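Local coordinates for L-arabinose ABC transporter, periplasmic L-arabinose-binding protein (Burkholderia thailandensis, PDB 4KZK) that binds beta-D-galactose in its interdomain cleft and probably captures L-arabinose and related sugars in the periplasm for delivery to an ABC importer, at residues A[92-98]-A[117-123]; A[165-169]-A[196-202]; A[185-190]-A[235-239]. All blocks are in the same frame, centred on the assembly; numbering follows the deposited sequence.

Contact 1 (A[92-98]-A[117-123]); sequences AQGVIIC and MKLMSVD. With GAL (beta-D-galactopyranose), chain B.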
# COMPACT_ATOMS: atom_id res chain seq x y z
N ALA A 92 -13.13 -24.41 -0.23
CA ALA A 92 -13.28 -23.13 -0.90
C ALA A 92 -13.16 -23.32 -2.40
O ALA A 92 -12.41 -24.18 -2.86
CB ALA A 92 -12.21 -22.17 -0.40
N GLN A 93 -13.91 -22.54 -3.18
CA GLN A 93 -13.82 -22.60 -4.64
C GLN A 93 -13.00 -21.45 -5.23
O GLN A 93 -12.79 -21.40 -6.44
CB GLN A 93 -15.21 -22.63 -5.28
CG GLN A 93 -16.11 -23.78 -4.81
CD GLN A 93 -16.98 -23.39 -3.63
OE1 GLN A 93 -16.89 -22.29 -3.12
NE2 GLN A 93 -17.84 -24.31 -3.20
N GLY A 94 -12.54 -20.53 -4.40
CA GLY A 94 -11.70 -19.45 -4.89
C GLY A 94 -10.90 -18.80 -3.79
O GLY A 94 -11.25 -18.92 -2.62
N VAL A 95 -9.83 -18.12 -4.19
CA VAL A 95 -8.98 -17.37 -3.25
C VAL A 95 -8.50 -16.06 -3.91
O VAL A 95 -8.05 -16.04 -5.08
CB VAL A 95 -7.77 -18.24 -2.78
CG1 VAL A 95 -6.99 -18.78 -3.97
CG2 VAL A 95 -6.85 -17.47 -1.82
N ILE A 96 -8.58 -14.99 -3.12
CA ILE A 96 -8.00 -13.69 -3.47
C ILE A 96 -6.82 -13.50 -2.52
O ILE A 96 -6.96 -13.75 -1.32
CB ILE A 96 -9.04 -12.58 -3.28
CG1 ILE A 96 -10.25 -12.78 -4.22
CG2 ILE A 96 -8.43 -11.21 -3.50
CD1 ILE A 96 -11.49 -12.04 -3.81
N ILE A 97 -5.67 -13.14 -3.06
CA ILE A 97 -4.47 -13.10 -2.23
C ILE A 97 -3.61 -11.87 -2.51
O ILE A 97 -3.42 -11.50 -3.66
CB ILE A 97 -3.63 -14.40 -2.38
CG1 ILE A 97 -2.41 -14.40 -1.45
CG2 ILE A 97 -3.25 -14.67 -3.84
CD1 ILE A 97 -1.80 -15.76 -1.20
N CYS A 98 -3.10 -11.26 -1.45
CA CYS A 98 -1.99 -10.32 -1.54
C CYS A 98 -0.81 -11.05 -0.91
O CYS A 98 -0.71 -11.12 0.31
CB CYS A 98 -2.24 -9.00 -0.82
SG CYS A 98 -0.81 -7.87 -1.03
N MET A 117 -9.46 -24.23 -6.95
CA MET A 117 -9.74 -22.88 -6.48
C MET A 117 -9.36 -21.90 -7.57
O MET A 117 -8.21 -21.88 -7.99
CB MET A 117 -8.94 -22.59 -5.20
CG MET A 117 -9.38 -23.37 -3.97
SD MET A 117 -8.64 -22.79 -2.44
CE MET A 117 -7.04 -23.57 -2.53
N LYS A 118 -10.30 -21.07 -8.01
CA LYS A 118 -9.95 -19.96 -8.90
C LYS A 118 -9.10 -18.98 -8.11
O LYS A 118 -9.29 -18.86 -6.90
CB LYS A 118 -11.21 -19.27 -9.42
CG LYS A 118 -11.90 -20.16 -10.44
CD LYS A 118 -13.24 -19.64 -10.91
CE LYS A 118 -13.71 -20.41 -12.14
NZ LYS A 118 -14.01 -21.83 -11.83
N LEU A 119 -8.15 -18.35 -8.81
CA LEU A 119 -7.12 -17.52 -8.18
C LEU A 119 -7.14 -16.09 -8.73
O LEU A 119 -7.05 -15.88 -9.94
CB LEU A 119 -5.74 -18.14 -8.43
CG LEU A 119 -4.52 -17.31 -7.99
CD1 LEU A 119 -4.51 -17.09 -6.48
CD2 LEU A 119 -3.23 -17.94 -8.46
N MET A 120 -7.21 -15.12 -7.80
CA MET A 120 -7.16 -13.69 -8.10
C MET A 120 -6.17 -13.03 -7.14
O MET A 120 -6.04 -13.47 -6.01
CB MET A 120 -8.54 -13.08 -7.87
CG MET A 120 -8.63 -11.58 -8.10
SD MET A 120 -10.34 -11.06 -7.92
CE MET A 120 -11.08 -11.85 -9.35
N SER A 121 -5.46 -12.01 -7.61
CA SER A 121 -4.53 -11.25 -6.77
C SER A 121 -5.07 -9.85 -6.50
O SER A 121 -5.84 -9.28 -7.29
CB SER A 121 -3.14 -11.17 -7.40
OG SER A 121 -3.22 -10.59 -8.67
N VAL A 122 -4.66 -9.31 -5.37
CA VAL A 122 -5.01 -7.94 -4.99
C VAL A 122 -3.75 -7.27 -4.45
O VAL A 122 -2.96 -7.90 -3.74
CB VAL A 122 -6.22 -7.91 -4.02
CG1 VAL A 122 -5.89 -8.53 -2.68
CG2 VAL A 122 -6.77 -6.50 -3.87
N ASP A 123 -3.60 -5.99 -4.81
CA ASP A 123 -2.52 -5.09 -4.39
C ASP A 123 -1.20 -5.38 -5.05
O ASP A 123 -0.70 -4.55 -5.79
CB ASP A 123 -2.39 -5.03 -2.87
CG ASP A 123 -3.72 -4.76 -2.22
OD1 ASP A 123 -4.31 -3.69 -2.53
OD2 ASP A 123 -4.21 -5.60 -1.46
C1 GAL B . 0.25 -2.96 -0.71
C2 GAL B . 0.65 -2.28 0.60
C3 GAL B . -0.64 -1.81 1.30
C4 GAL B . -1.46 -0.95 0.35
C5 GAL B . -1.76 -1.74 -0.91
C6 GAL B . -2.53 -0.91 -1.93
O1 GAL B . 1.45 -3.27 -1.40
O2 GAL B . 1.34 -3.21 1.39
O3 GAL B . -0.34 -1.10 2.51
O4 GAL B . -0.80 0.26 0.07
O5 GAL B . -0.52 -2.08 -1.52
O6 GAL B . -2.79 -1.67 -3.10
O HOH W 1 -13.46 -23.11 -8.67
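Gln93 O is gripped by two donors at once: Lys118 N, 3.0 Å away and standing above the carbonyl plane, and a water, which also makes a weak bond to Lys118 NZ. From this corner segments 92-98 and 117-123 run on side by side, with a 27° angle between their strands, and the backbone bonds switch direction at each step. Val95 N reaches Lys118 O at 2.9 Å; Met120 N returns to Val95 O, and the pattern repeats as Ile97 N to Met120 O and Val122 N to Ile97 O. The two strands, joined through helix 105-114, form a beta-alpha-beta crossover in one Rossmann-like lobe of the binding protein. On one face Leu119 CD1 touches both Ile97 CG2 (3.8 Å) and Val95 CG1 (3.9 Å), carried there by a CG anti to the backbone N (chi1 173°); helix 77-89 covers the valine and isoleucine. On the other face Ile96 splits its branches, CG1 lying alongside Met120 CB and CG2 meeting Val122 CG1 at 3.8 Å, with helix 291-308 over Met120. Next to the sugar, Cys98 SG touches Asp123 CB at 3.7 Å. O6 of the bound galactose donates a hydrogen bond to Asp123 OD1 at 2.6 Å, and Trp50 NE1 and His294 ND1 are also hydrogen-bonded to that carboxylate oxygen.

Contact 2 (A[165-169]-A[196-202]); sequences NPAEV and AGFAAAN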
# COMPACT_ATOMS: atom_id res chain seq x y z
N ASN A 165 12.36 26.83 0.43
CA ASN A 165 13.10 26.81 -0.82
C ASN A 165 13.30 25.35 -1.23
O ASN A 165 14.06 24.64 -0.59
CB ASN A 165 14.45 27.51 -0.61
CG ASN A 165 15.33 27.46 -1.84
OD1 ASN A 165 15.00 26.81 -2.83
ND2 ASN A 165 16.44 28.14 -1.78
N PRO A 166 12.60 24.90 -2.30
CA PRO A 166 12.62 23.47 -2.60
C PRO A 166 13.99 22.94 -3.01
O PRO A 166 14.27 21.75 -2.82
CB PRO A 166 11.62 23.32 -3.76
CG PRO A 166 11.47 24.67 -4.33
CD PRO A 166 11.76 25.65 -3.24
N ALA A 167 14.84 23.81 -3.55
CA ALA A 167 16.18 23.42 -3.94
C ALA A 167 17.09 23.06 -2.77
O ALA A 167 18.16 22.50 -2.98
CB ALA A 167 16.81 24.53 -4.76
N GLU A 168 16.69 23.38 -1.55
CA GLU A 168 17.50 23.12 -0.36
C GLU A 168 16.93 22.03 0.54
O GLU A 168 17.50 21.76 1.59
CB GLU A 168 17.70 24.41 0.43
CG GLU A 168 18.65 25.38 -0.26
CD GLU A 168 18.95 26.61 0.58
OE1 GLU A 168 18.15 26.91 1.50
OE2 GLU A 168 19.97 27.27 0.31
N VAL A 169 15.84 21.40 0.12
CA VAL A 169 15.12 20.44 0.98
C VAL A 169 15.64 19.02 0.78
O VAL A 169 15.84 18.57 -0.35
CB VAL A 169 13.60 20.53 0.74
CG1 VAL A 169 12.85 19.48 1.56
CG2 VAL A 169 13.09 21.92 1.12
N ALA A 196 8.81 20.05 -9.42
CA ALA A 196 8.44 21.18 -8.59
C ALA A 196 9.66 21.91 -8.06
O ALA A 196 9.54 22.80 -7.22
CB ALA A 196 7.59 20.69 -7.42
N GLY A 197 10.85 21.52 -8.51
CA GLY A 197 12.06 22.26 -8.16
C GLY A 197 12.91 21.68 -7.05
O GLY A 197 13.92 22.28 -6.68
N PHE A 198 12.53 20.51 -6.54
CA PHE A 198 13.39 19.80 -5.60
C PHE A 198 14.56 19.24 -6.39
O PHE A 198 14.40 18.86 -7.55
CB PHE A 198 12.62 18.70 -4.87
CG PHE A 198 11.63 19.23 -3.86
CD1 PHE A 198 10.43 19.82 -4.28
CD2 PHE A 198 11.89 19.14 -2.51
CE1 PHE A 198 9.53 20.32 -3.36
CE2 PHE A 198 10.97 19.63 -1.58
CZ PHE A 198 9.81 20.24 -2.01
N ALA A 199 15.72 19.18 -5.75
CA ALA A 199 16.97 18.87 -6.43
C ALA A 199 17.26 17.37 -6.43
O ALA A 199 17.16 16.69 -5.39
CB ALA A 199 18.12 19.62 -5.77
N ALA A 200 17.62 16.85 -7.61
CA ALA A 200 17.98 15.45 -7.75
C ALA A 200 19.11 15.08 -6.79
O ALA A 200 19.10 13.99 -6.21
CB ALA A 200 18.37 15.14 -9.19
N ALA A 201 20.05 16.00 -6.60
CA ALA A 201 21.18 15.78 -5.70
C ALA A 201 20.79 15.63 -4.24
O ALA A 201 21.58 15.09 -3.44
CB ALA A 201 22.19 16.91 -5.85
N ASN A 202 19.59 16.10 -3.88
CA ASN A 202 19.08 16.03 -2.52
C ASN A 202 18.13 14.86 -2.27
O ASN A 202 17.54 14.76 -1.20
CB ASN A 202 18.39 17.36 -2.18
CG ASN A 202 19.37 18.51 -2.06
OD1 ASN A 202 20.58 18.30 -1.94
ND2 ASN A 202 18.85 19.72 -2.10
O HOH W 2 15.99 19.63 -2.90
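The Phe198 ring has Pro166 CB over one face, a CH-pi contact 3.8 Å from the ring centroid and 17° off its normal, while Val169 CG1 lies at the ring edge, in its plane, 3.7 Å from CE2. Ala159, Leu193 and Val234 also pack against the phenylalanine. The two loops that meet here lead into strands 170-175 and 203-207, neighbours at one edge of the sheet. The loop of Phe198 begins with a Schellman motif: Gly197, with positive phi, is the C-prime residue ending helix 180-195, and Phe198 N bonds Leu193 O. The partner loop opens with an Asx turn, in which Ala167 N donates to Asn165 OD1. With Phe198 CG lying anti to the carbonyl carbon (chi1 -71°), the ring is set against Pro166 CB, and Phe198 CA also makes a nearly straight C-H...O contact to Pro166 O. Between the loops one water makes four hydrogen bonds. It donates to Pro166 O and Val169 O and accepts from Ala199 N and Asn202 ND2, so that it links the two loops. Beside it, Asn202 lays its CB 3.4 Å from Val169 O, and its ND2 reaches the water at 3.0 Å.

Contact 3 (A[185-190]-A[235-239]); sequences RTTGAV and AFGSN. With GAL (beta-D-galactopyranose), chain B.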
# COMPACT_ATOMS: atom_id res chain seq x y z
N ARG A 185 5.41 3.77 -6.86
CA ARG A 185 4.90 4.79 -5.95
C ARG A 185 5.98 5.79 -5.61
O ARG A 185 5.73 6.99 -5.63
CB ARG A 185 4.39 4.16 -4.65
CG ARG A 185 3.18 3.28 -4.84
CD ARG A 185 2.93 2.37 -3.66
NE ARG A 185 2.12 1.23 -4.05
CZ ARG A 185 1.31 0.55 -3.22
NH1 ARG A 185 1.19 0.93 -1.96
NH2 ARG A 185 0.63 -0.51 -3.65
N THR A 186 7.19 5.31 -5.28
CA THR A 186 8.26 6.23 -4.89
C THR A 186 8.85 6.98 -6.06
O THR A 186 9.22 8.15 -5.92
CB THR A 186 9.35 5.58 -4.02
OG1 THR A 186 9.99 4.52 -4.72
CG2 THR A 186 8.76 5.09 -2.74
N THR A 187 8.94 6.33 -7.22
CA THR A 187 9.39 6.98 -8.46
C THR A 187 8.45 8.12 -8.84
O THR A 187 8.89 9.21 -9.18
CB THR A 187 9.51 5.95 -9.61
OG1 THR A 187 10.44 4.93 -9.22
CG2 THR A 187 10.04 6.61 -10.87
N GLY A 188 7.14 7.90 -8.74
CA GLY A 188 6.20 8.98 -9.03
C GLY A 188 6.37 10.16 -8.11
O GLY A 188 6.36 11.32 -8.54
N ALA A 189 6.55 9.88 -6.82
CA ALA A 189 6.73 10.95 -5.85
C ALA A 189 8.00 11.74 -6.14
O ALA A 189 8.00 12.98 -6.15
CB ALA A 189 6.76 10.38 -4.43
N VAL A 190 9.10 11.04 -6.40
CA VAL A 190 10.34 11.74 -6.73
C VAL A 190 10.19 12.59 -8.00
O VAL A 190 10.65 13.73 -8.05
CB VAL A 190 11.54 10.76 -6.88
CG1 VAL A 190 12.76 11.47 -7.47
CG2 VAL A 190 11.90 10.13 -5.55
N ALA A 235 9.35 13.39 3.13
CA ALA A 235 9.51 11.95 3.17
C ALA A 235 8.27 11.26 2.66
O ALA A 235 7.16 11.78 2.78
CB ALA A 235 9.84 11.48 4.59
N PHE A 236 8.47 10.06 2.14
CA PHE A 236 7.39 9.25 1.62
C PHE A 236 7.91 7.86 1.41
O PHE A 236 9.11 7.63 1.25
CB PHE A 236 6.89 9.85 0.29
CG PHE A 236 8.01 10.17 -0.67
CD1 PHE A 236 8.66 11.40 -0.61
CD2 PHE A 236 8.45 9.23 -1.59
CE1 PHE A 236 9.71 11.69 -1.45
CE2 PHE A 236 9.49 9.53 -2.44
CZ PHE A 236 10.13 10.76 -2.38
N GLY A 237 6.99 6.92 1.34
CA GLY A 237 7.35 5.54 1.08
C GLY A 237 6.37 4.87 0.15
O GLY A 237 5.92 5.44 -0.86
N SER A 238 6.07 3.63 0.45
CA SER A 238 5.11 2.88 -0.33
C SER A 238 3.71 2.96 0.27
O SER A 238 2.73 2.69 -0.41
CB SER A 238 5.54 1.43 -0.46
OG SER A 238 5.69 0.82 0.81
N ASN A 239 3.62 3.30 1.56
CA ASN A 239 2.33 3.35 2.25
C ASN A 239 2.44 4.19 3.51
O ASN A 239 3.50 4.71 3.84
CB ASN A 239 1.77 1.94 2.52
CG ASN A 239 2.60 1.14 3.52
OD1 ASN A 239 3.60 1.61 4.05
ND2 ASN A 239 2.17 -0.09 3.78
C1 GAL B . 0.25 -2.96 -0.71
C2 GAL B . 0.65 -2.28 0.60
C3 GAL B . -0.64 -1.81 1.30
C4 GAL B . -1.46 -0.95 0.35
C5 GAL B . -1.76 -1.74 -0.91
C6 GAL B . -2.53 -0.91 -1.93
O1 GAL B . 1.45 -3.27 -1.40
O2 GAL B . 1.34 -3.21 1.39
O3 GAL B . -0.34 -1.10 2.51
O4 GAL B . -0.80 0.26 0.07
O5 GAL B . -0.52 -2.08 -1.52
O6 GAL B . -2.79 -1.67 -3.10
O HOH W 3 5.22 7.57 -2.49
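Helix segment 185-190 passes the end of strand 233-236 with Arg185 and Thr186 nearest Ser238 and Gly237, their CA atoms 5.9 and 6.1 Å apart, just where the strand gives way to a loop. Arg185 spans the gap to the sugar. Its chain is extended from CG to NE, and the flat guanidinium ends with both NH groups in use. NH1 donates to Ser238 O at 2.8 Å, with that oxygen nearly in the guanidinium plane, and also to O4 of the bound galactose; NH2 gives a hydrogen to the ring oxygen O5 at 2.9 Å, and Thr181 OG1 is a further partner of NH2. Held by a backbone carbonyl and a threonine hydroxyl as well as by the sugar, the group has little freedom to turn. Deeper in, Phe236 lies under the helix: Ala189 CB sits over one face of the ring, 3.7 Å from its centroid, and Val190 CG2 comes to CZ at the edge. The ring is brought there by a CG placed between the backbone N and the carbonyl carbon (chi1 48°), and Val151 and Ile155 of helix 144-161 also touch it. Thr186 turns its methyl CG2 onto Gly237 O, 3.4 Å away, while its hydroxyl is bonded to Arg173. Asn239 stands at the N-cap of helix 240-252 and caps a backbone N; its OD1 bonds Thr242 OG1, while ND2 donates to galactose O3, 3.0 Å away, with an N-H...O angle of 177°. Polar residues on a helix and on the loop leaving a strand form the arrangement expected of a sugar site in a periplasmic binding protein, with the ligand in the cleft between two Rossmann-like lobes.

How the contacts relate
Along the chain contact 1 closes before the other two open, whereas contacts 2 and 3 interleave, each taking a segment on or just after helix 180-195. Contact 1 lies on the opposite side of the chain's centre from the others: its centre is about 27 Å from that of contact 3 and about 43 Å from that of contact 2. Contacts 1 and 3 both reach the same mixed sheet and approach to about 5 Å at their nearest atoms; both touch the galactose, one from each lobe, so that the one sugar lies between the two halves. Contact 2 lies at the end of that second lobe distant from the cleft, about 15 Å from contact 3, centre to centre.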